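Local coordinates for NS1 (Human bocavirus, PDB 4KW3), which probably binds the viral replication origin and nicks one DNA strand through this N-terminal nuclease domain to start rolling-circle replication, at residues Pro99-Glu111 with Ala238-Leu250. Residues are numbered along the deposited sequence; the frame is centred on the assembly and turned at random.
Sequences PRCDIIVQSELGE and AEKTYSHTLINGL
Gln-106 has CG anti to the backbone N (chi1 -179°) and runs on extended, carrying its amide past Tyr-242 to the carbonyl of Leu-212; Asn-248, with CG beside its own N (chi1 -79°), swings its amide back onto Asp-102 and Ile-103. Both act across an antiparallel strand pair, 101-109 with 241-247, inside the mixed sheet of this Rep-type HUH nuclease domain. Val-105 and Leu-246 form a hydrogen-bonded pair, with Leu-246 N 2.7 Å from Val-105 O. On the face of Ile-104 and Gln-106, Ile-104 CG1 lies alongside Ile-247 CG2 at 4.1 Å, both residues touching Phe-208 of helix 204-212. Gln-106 NE2, 3.6 Å from Tyr-242 CB, bonds to Leu-212 O, in the motif of the predicted nucleophile Tyr-211, and OE1 accepts Arg-257 NH2. Two residues on, Glu-108, a predicted metal ligand beside His-115 and His-117, lays its aliphatic part along the backbone at Thr-241, while its OE1 salt-bridges Lys-215. At the other end, Asn-248, second residue of the type I' turn Ile-247 to Leu-250, extends the ladder with its side chain: OD1 accepts Ile-103 N at 2.7 Å, and ND2 reaches the anti lone pair of Asp-102 OD1 at 2.9 Å, while Asp-102 OD2 accepts Ser-12 N.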
ATOM      1  N   PRO A  99      11.970 -11.569  12.376  1.00 63.74           N
ATOM      2  CA  PRO A  99      10.928 -12.569  12.110  1.00 59.63           C
ATOM      3  C   PRO A  99      11.070 -13.253  10.766  1.00 57.60           C
ATOM      4  O   PRO A  99      11.532 -12.625   9.813  1.00 62.14           O
ATOM      5  CB  PRO A  99       9.626 -11.756  12.149  1.00 55.07           C
ATOM      6  CG  PRO A  99      10.038 -10.345  11.957  1.00 54.40           C
ATOM      7  CD  PRO A  99      11.410 -10.211  12.510  1.00 58.82           C
ATOM      8  N   ARG A 100      10.691 -14.528  10.703  1.00 56.24           N
ATOM      9  CA  ARG A 100      10.625 -15.241   9.435  1.00 58.21           C
ATOM     10  C   ARG A 100       9.223 -15.151   8.883  1.00 51.57           C
ATOM     11  O   ARG A 100       8.302 -15.802   9.387  1.00 59.36           O
ATOM     12  CB  ARG A 100      11.018 -16.713   9.582  1.00 64.92           C
ATOM     13  CG  ARG A 100      12.401 -16.935  10.150  1.00 81.15           C
ATOM     14  CD  ARG A 100      12.784 -18.405  10.145  1.00 95.48           C
ATOM     15  NE  ARG A 100      14.074 -18.603  10.797  1.00109.39           N
ATOM     16  CZ  ARG A 100      15.248 -18.558  10.174  1.00114.28           C
ATOM     17  NH1 ARG A 100      15.302 -18.319   8.866  1.00111.63           N
ATOM     18  NH2 ARG A 100      16.367 -18.750  10.862  1.00116.55           N
ATOM     19  N   CYS A 101       9.070 -14.356   7.834  1.00 46.85           N
ATOM     20  CA  CYS A 101       7.774 -14.169   7.201  1.00 51.14           C
ATOM     21  C   CYS A 101       7.901 -13.674   5.772  1.00 50.49           C
ATOM     22  O   CYS A 101       8.933 -13.168   5.366  1.00 54.20           O
ATOM     23  CB  CYS A 101       6.969 -13.150   7.991  1.00 52.13           C
ATOM     24  SG  CYS A 101       7.875 -11.632   8.183  1.00 51.34           S
ATOM     25  N   ASP A 102       6.835 -13.809   5.005  1.00 49.27           N
ATOM     26  CA  ASP A 102       6.788 -13.163   3.715  1.00 49.93           C
ATOM     27  C   ASP A 102       5.739 -12.075   3.763  1.00 48.92           C
ATOM     28  O   ASP A 102       4.671 -12.254   4.367  1.00 50.70           O
ATOM     29  CB  ASP A 102       6.512 -14.165   2.592  1.00 55.89           C
ATOM     30  CG  ASP A 102       7.710 -15.057   2.298  1.00 57.54           C
ATOM     31  OD1 ASP A 102       8.728 -14.517   1.807  1.00 57.24           O
ATOM     32  OD2 ASP A 102       7.625 -16.294   2.519  1.00 55.00           O
ATOM     33  N   ILE A 103       6.060 -10.932   3.161  1.00 40.96           N
ATOM     34  CA  ILE A 103       5.155  -9.789   3.192  1.00 40.35           C
ATOM     35  C   ILE A 103       5.091  -9.097   1.831  1.00 43.94           C
ATOM     36  O   ILE A 103       6.121  -8.706   1.274  1.00 41.24           O
ATOM     37  CB  ILE A 103       5.609  -8.750   4.250  1.00 34.96           C
ATOM     38  CG1 ILE A 103       5.635  -9.383   5.647  1.00 33.39           C
ATOM     39  CG2 ILE A 103       4.704  -7.504   4.225  1.00 30.98           C
ATOM     40  CD1 ILE A 103       6.434  -8.608   6.647  1.00 32.84           C
ATOM     41  N   ILE A 104       3.878  -8.949   1.301  1.00 42.39           N
ATOM     42  CA  ILE A 104       3.643  -8.051   0.173  1.00 34.08           C
ATOM     43  C   ILE A 104       2.696  -6.927   0.614  1.00 40.39           C
ATOM     44  O   ILE A 104       1.706  -7.183   1.321  1.00 44.26           O
ATOM     45  CB  ILE A 104       3.055  -8.780  -1.026  1.00 36.70           C
ATOM     46  CG1 ILE A 104       4.056  -9.825  -1.545  1.00 36.41           C
ATOM     47  CG2 ILE A 104       2.643  -7.756  -2.123  1.00 30.90           C
ATOM     48  CD1 ILE A 104       3.447 -10.863  -2.516  1.00 29.68           C
ATOM     49  N   VAL A 105       3.018  -5.690   0.226  1.00 34.46           N
ATOM     50  CA  VAL A 105       2.163  -4.539   0.507  1.00 38.75           C
ATOM     51  C   VAL A 105       1.990  -3.752  -0.784  1.00 44.79           C
ATOM     52  O   VAL A 105       2.948  -3.548  -1.541  1.00 45.54           O
ATOM     53  CB  VAL A 105       2.715  -3.611   1.658  1.00 42.12           C
ATOM     54  CG1 VAL A 105       1.859  -2.356   1.830  1.00 35.47           C
ATOM     55  CG2 VAL A 105       2.767  -4.334   2.982  1.00 32.67           C
ATOM     56  N   GLN A 106       0.752  -3.348  -1.046  1.00 41.53           N
ATOM     57  CA  GLN A 106       0.450  -2.503  -2.188  1.00 31.98           C
ATOM     58  C   GLN A 106      -0.541  -1.403  -1.802  1.00 38.47           C
ATOM     59  O   GLN A 106      -1.653  -1.678  -1.342  1.00 39.69           O
ATOM     60  CB  GLN A 106      -0.116  -3.333  -3.332  1.00 30.96           C
ATOM     61  CG  GLN A 106      -0.449  -2.538  -4.591  1.00 31.07           C
ATOM     62  CD  GLN A 106      -0.621  -3.437  -5.805  1.00 39.99           C
ATOM     63  OE1 GLN A 106       0.339  -4.065  -6.272  1.00 37.41           O
ATOM     64  NE2 GLN A 106      -1.847  -3.516  -6.314  1.00 40.09           N
ATOM     65  N   SER A 107      -0.132  -0.157  -2.010  1.00 40.80           N
ATOM     66  CA  SER A 107      -0.994   1.004  -1.790  1.00 36.13           C
ATOM     67  C   SER A 107      -1.768   1.356  -3.066  1.00 38.89           C
ATOM     68  O   SER A 107      -1.284   1.145  -4.167  1.00 47.00           O
ATOM     69  CB  SER A 107      -0.159   2.193  -1.325  1.00 37.14           C
ATOM     70  OG  SER A 107       0.914   2.431  -2.219  1.00 43.35           O
ATOM     71  N   GLU A 108      -2.977   1.879  -2.906  1.00 45.52           N
ATOM     72  CA  GLU A 108      -3.833   2.188  -4.034  1.00 41.12           C
ATOM     73  C   GLU A 108      -4.659   3.429  -3.750  1.00 44.76           C
ATOM     74  O   GLU A 108      -5.279   3.541  -2.703  1.00 47.93           O
ATOM     75  CB  GLU A 108      -4.751   1.011  -4.353  1.00 38.86           C
ATOM     76  CG  GLU A 108      -6.007   1.356  -5.171  1.00 55.12           C
ATOM     77  CD  GLU A 108      -6.876   0.127  -5.474  1.00 76.33           C
ATOM     78  OE1 GLU A 108      -6.454  -1.005  -5.149  1.00 86.13           O
ATOM     79  OE2 GLU A 108      -7.986   0.288  -6.032  1.00 83.13           O
ATOM     80  N   LEU A 109      -4.669   4.356  -4.697  1.00 48.57           N
ATOM     81  CA  LEU A 109      -5.541   5.511  -4.617  1.00 41.72           C
ATOM     82  C   LEU A 109      -6.855   5.098  -5.235  1.00 47.59           C
ATOM     83  O   LEU A 109      -7.026   5.189  -6.450  1.00 50.33           O
ATOM     84  CB  LEU A 109      -4.945   6.659  -5.425  1.00 38.06           C
ATOM     85  CG  LEU A 109      -3.846   7.477  -4.739  1.00 46.59           C
ATOM     86  CD1 LEU A 109      -2.710   6.645  -4.200  1.00 31.07           C
ATOM     87  CD2 LEU A 109      -3.304   8.468  -5.699  1.00 39.37           C
ATOM     88  N   GLY A 110      -7.801   4.675  -4.405  1.00 48.24           N
ATOM     89  CA  GLY A 110      -9.060   4.175  -4.917  1.00 50.64           C
ATOM     90  C   GLY A 110     -10.047   5.254  -5.344  1.00 54.57           C
ATOM     91  O   GLY A 110      -9.828   6.449  -5.134  1.00 53.87           O
ATOM     92  N   GLU A 111     -11.152   4.818  -5.940  1.00 63.42           N
ATOM     93  CA  GLU A 111     -12.219   5.722  -6.331  1.00 68.83           C
ATOM     94  C   GLU A 111     -12.685   6.451  -5.074  1.00 65.69           C
ATOM     95  O   GLU A 111     -12.863   7.673  -5.080  1.00 57.60           O
ATOM     96  CB  GLU A 111     -13.362   4.925  -6.952  1.00 83.22           C
ATOM     97  CG  GLU A 111     -14.608   5.725  -7.250  1.00101.21           C
ATOM     98  CD  GLU A 111     -14.407   6.682  -8.413  1.00111.24           C
ATOM     99  OE1 GLU A 111     -13.504   6.429  -9.240  1.00109.35           O
ATOM    100  OE2 GLU A 111     -15.162   7.675  -8.509  1.00116.90           O
ATOM    101  N   ALA A 238      -7.540  -3.308 -17.331  1.00 41.74           N
ATOM    102  CA  ALA A 238      -7.464  -2.896 -15.941  1.00 40.77           C
ATOM    103  C   ALA A 238      -8.335  -1.676 -15.674  1.00 45.22           C
ATOM    104  O   ALA A 238      -8.269  -0.706 -16.415  1.00 52.43           O
ATOM    105  CB  ALA A 238      -6.010  -2.607 -15.569  1.00 34.60           C
ATOM    106  N   GLU A 239      -9.178  -1.726 -14.647  1.00 61.49           N
ATOM    107  CA  GLU A 239      -9.972  -0.543 -14.284  1.00 68.44           C
ATOM    108  C   GLU A 239      -9.560   0.073 -12.950  1.00 57.98           C
ATOM    109  O   GLU A 239      -9.978   1.167 -12.604  1.00 75.18           O
ATOM    110  CB  GLU A 239     -11.459  -0.870 -14.271  1.00 85.90           C
ATOM    111  CG  GLU A 239     -11.936  -1.465 -15.583  1.00 96.71           C
ATOM    112  CD  GLU A 239     -13.382  -1.887 -15.543  1.00 93.60           C
ATOM    113  OE1 GLU A 239     -13.659  -3.051 -15.169  1.00 94.46           O
ATOM    114  OE2 GLU A 239     -14.235  -1.047 -15.888  1.00 87.64           O
ATOM    115  N   LYS A 240      -8.734  -0.627 -12.199  1.00 49.38           N
ATOM    116  CA  LYS A 240      -8.277  -0.084 -10.938  1.00 44.78           C
ATOM    117  C   LYS A 240      -6.774   0.190 -10.982  1.00 40.04           C
ATOM    118  O   LYS A 240      -6.103  -0.198 -11.918  1.00 47.83           O
ATOM    119  CB  LYS A 240      -8.665  -0.992  -9.768  1.00 39.86           C
ATOM    120  CG  LYS A 240     -10.096  -0.775  -9.313  1.00 37.78           C
ATOM    121  CD  LYS A 240     -10.370  -1.614  -8.068  1.00 68.31           C
ATOM    122  CE  LYS A 240     -11.533  -1.073  -7.241  1.00 83.33           C
ATOM    123  NZ  LYS A 240     -12.806  -0.993  -8.024  1.00 92.43           N
ATOM    124  N   THR A 241      -6.253   0.902  -9.990  1.00 42.03           N
ATOM    125  CA  THR A 241      -4.874   1.350 -10.065  1.00 34.92           C
ATOM    126  C   THR A 241      -4.073   0.957  -8.844  1.00 36.37           C
ATOM    127  O   THR A 241      -4.632   0.506  -7.840  1.00 35.39           O
ATOM    128  CB  THR A 241      -4.781   2.879 -10.245  1.00 38.46           C
ATOM    129  OG1 THR A 241      -5.340   3.539  -9.107  1.00 50.12           O
ATOM    130  CG2 THR A 241      -5.508   3.325 -11.511  1.00 31.53           C
ATOM    131  N   TYR A 242      -2.754   1.086  -8.940  1.00 34.25           N
ATOM    132  CA  TYR A 242      -1.918   0.942  -7.752  1.00 35.13           C
ATOM    133  C   TYR A 242      -1.011   2.151  -7.698  1.00 34.40           C
ATOM    134  O   TYR A 242      -0.735   2.783  -8.725  1.00 36.57           O
ATOM    135  CB  TYR A 242      -1.065  -0.343  -7.790  1.00 31.31           C
ATOM    136  CG  TYR A 242       0.132  -0.209  -8.682  1.00 34.85           C
ATOM    137  CD1 TYR A 242       0.006  -0.362 -10.064  1.00 35.87           C
ATOM    138  CD2 TYR A 242       1.390   0.118  -8.165  1.00 39.04           C
ATOM    139  CE1 TYR A 242       1.087  -0.228 -10.886  1.00 29.78           C
ATOM    140  CE2 TYR A 242       2.483   0.276  -9.009  1.00 36.49           C
ATOM    141  CZ  TYR A 242       2.321   0.099 -10.367  1.00 39.85           C
ATOM    142  OH  TYR A 242       3.389   0.236 -11.216  1.00 54.73           O
ATOM    143  N   SER A 243      -0.484   2.413  -6.508  1.00 33.88           N
ATOM    144  CA  SER A 243       0.455   3.508  -6.322  1.00 42.72           C
ATOM    145  C   SER A 243       1.882   2.998  -6.187  1.00 39.24           C
ATOM    146  O   SER A 243       2.801   3.544  -6.796  1.00 44.62           O
ATOM    147  CB  SER A 243       0.075   4.326  -5.087  1.00 33.62           C
ATOM    148  OG  SER A 243       1.103   5.235  -4.787  1.00 42.44           O
ATOM    149  N   HIS A 244       2.053   1.954  -5.381  1.00 39.24           N
ATOM    150  CA  HIS A 244       3.378   1.431  -5.043  1.00 36.46           C
ATOM    151  C   HIS A 244       3.286   0.025  -4.489  1.00 39.38           C
ATOM    152  O   HIS A 244       2.351  -0.308  -3.774  1.00 37.16           O
ATOM    153  CB  HIS A 244       4.048   2.317  -4.004  1.00 38.69           C
ATOM    154  CG  HIS A 244       5.517   2.074  -3.866  1.00 47.20           C
ATOM    155  ND1 HIS A 244       6.421   2.438  -4.838  1.00 47.11           N
ATOM    156  CD2 HIS A 244       6.237   1.500  -2.876  1.00 45.69           C
ATOM    157  CE1 HIS A 244       7.634   2.099  -4.454  1.00 40.37           C
ATOM    158  NE2 HIS A 244       7.550   1.536  -3.264  1.00 46.31           N
ATOM    159  N   THR A 245       4.270  -0.802  -4.810  1.00 49.71           N
ATOM    160  CA  THR A 245       4.230  -2.212  -4.442  1.00 42.57           C
ATOM    161  C   THR A 245       5.535  -2.663  -3.807  1.00 41.41           C
ATOM    162  O   THR A 245       6.609  -2.473  -4.379  1.00 45.98           O
ATOM    163  CB  THR A 245       3.923  -3.056  -5.681  1.00 32.80           C
ATOM    164  OG1 THR A 245       2.656  -2.650  -6.160  1.00 39.80           O
ATOM    165  CG2 THR A 245       3.826  -4.529  -5.352  1.00 34.86           C
ATOM    166  N   LEU A 246       5.439  -3.232  -2.611  1.00 39.50           N
ATOM    167  CA  LEU A 246       6.621  -3.761  -1.922  1.00 33.04           C
ATOM    168  C   LEU A 246       6.544  -5.273  -1.800  1.00 40.65           C
ATOM    169  O   LEU A 246       5.549  -5.818  -1.318  1.00 40.57           O
ATOM    170  CB  LEU A 246       6.781  -3.131  -0.547  1.00 32.72           C
ATOM    171  CG  LEU A 246       7.258  -1.677  -0.561  1.00 42.73           C
ATOM    172  CD1 LEU A 246       7.208  -1.083   0.843  1.00 37.78           C
ATOM    173  CD2 LEU A 246       8.679  -1.610  -1.131  1.00 38.21           C
ATOM    174  N   ILE A 247       7.573  -5.950  -2.296  1.00 41.63           N
ATOM    175  CA  ILE A 247       7.685  -7.389  -2.116  1.00 43.68           C
ATOM    176  C   ILE A 247       8.862  -7.670  -1.177  1.00 49.21           C
ATOM    177  O   ILE A 247      10.019  -7.453  -1.535  1.00 54.88           O
ATOM    178  CB  ILE A 247       7.880  -8.114  -3.452  1.00 41.13           C
ATOM    179  CG1 ILE A 247       6.819  -7.658  -4.449  1.00 49.01           C
ATOM    180  CG2 ILE A 247       7.822  -9.639  -3.260  1.00 36.24           C
ATOM    181  CD1 ILE A 247       7.039  -8.159  -5.845  1.00 49.76           C
ATOM    182  N   ASN A 248       8.549  -8.142   0.023  1.00 45.98           N
ATOM    183  CA  ASN A 248       9.550  -8.419   1.045  1.00 46.53           C
ATOM    184  C   ASN A 248      10.567  -7.306   1.202  1.00 51.53           C
ATOM    185  O   ASN A 248      11.778  -7.557   1.263  1.00 56.13           O
ATOM    186  CB  ASN A 248      10.229  -9.768   0.779  1.00 38.81           C
ATOM    187  CG  ASN A 248       9.365 -10.955   1.230  1.00 46.22           C
ATOM    188  OD1 ASN A 248       8.643 -10.871   2.226  1.00 54.08           O
ATOM    189  ND2 ASN A 248       9.422 -12.047   0.486  1.00 44.37           N
ATOM    190  N   GLY A 249      10.068  -6.071   1.212  1.00 47.07           N
ATOM    191  CA  GLY A 249      10.904  -4.905   1.433  1.00 50.64           C
ATOM    192  C   GLY A 249      11.391  -4.225   0.154  1.00 53.54           C
ATOM    193  O   GLY A 249      11.753  -3.051   0.166  1.00 58.75           O
ATOM    194  N   LEU A 250      11.422  -4.961  -0.952  1.00 41.96           N
ATOM    195  CA  LEU A 250      11.896  -4.390  -2.212  1.00 51.26           C
ATOM    196  C   LEU A 250      10.763  -3.937  -3.137  1.00 46.19           C
ATOM    197  O   LEU A 250       9.773  -4.648  -3.335  1.00 47.35           O
ATOM    198  CB  LEU A 250      12.821  -5.377  -2.935  1.00 56.33           C
ATOM    199  CG  LEU A 250      14.029  -5.844  -2.099  1.00 63.01           C
ATOM    200  CD1 LEU A 250      14.971  -6.684  -2.940  1.00 58.57           C
ATOM    201  CD2 LEU A 250      14.781  -4.683  -1.417  1.00 51.64           C
TER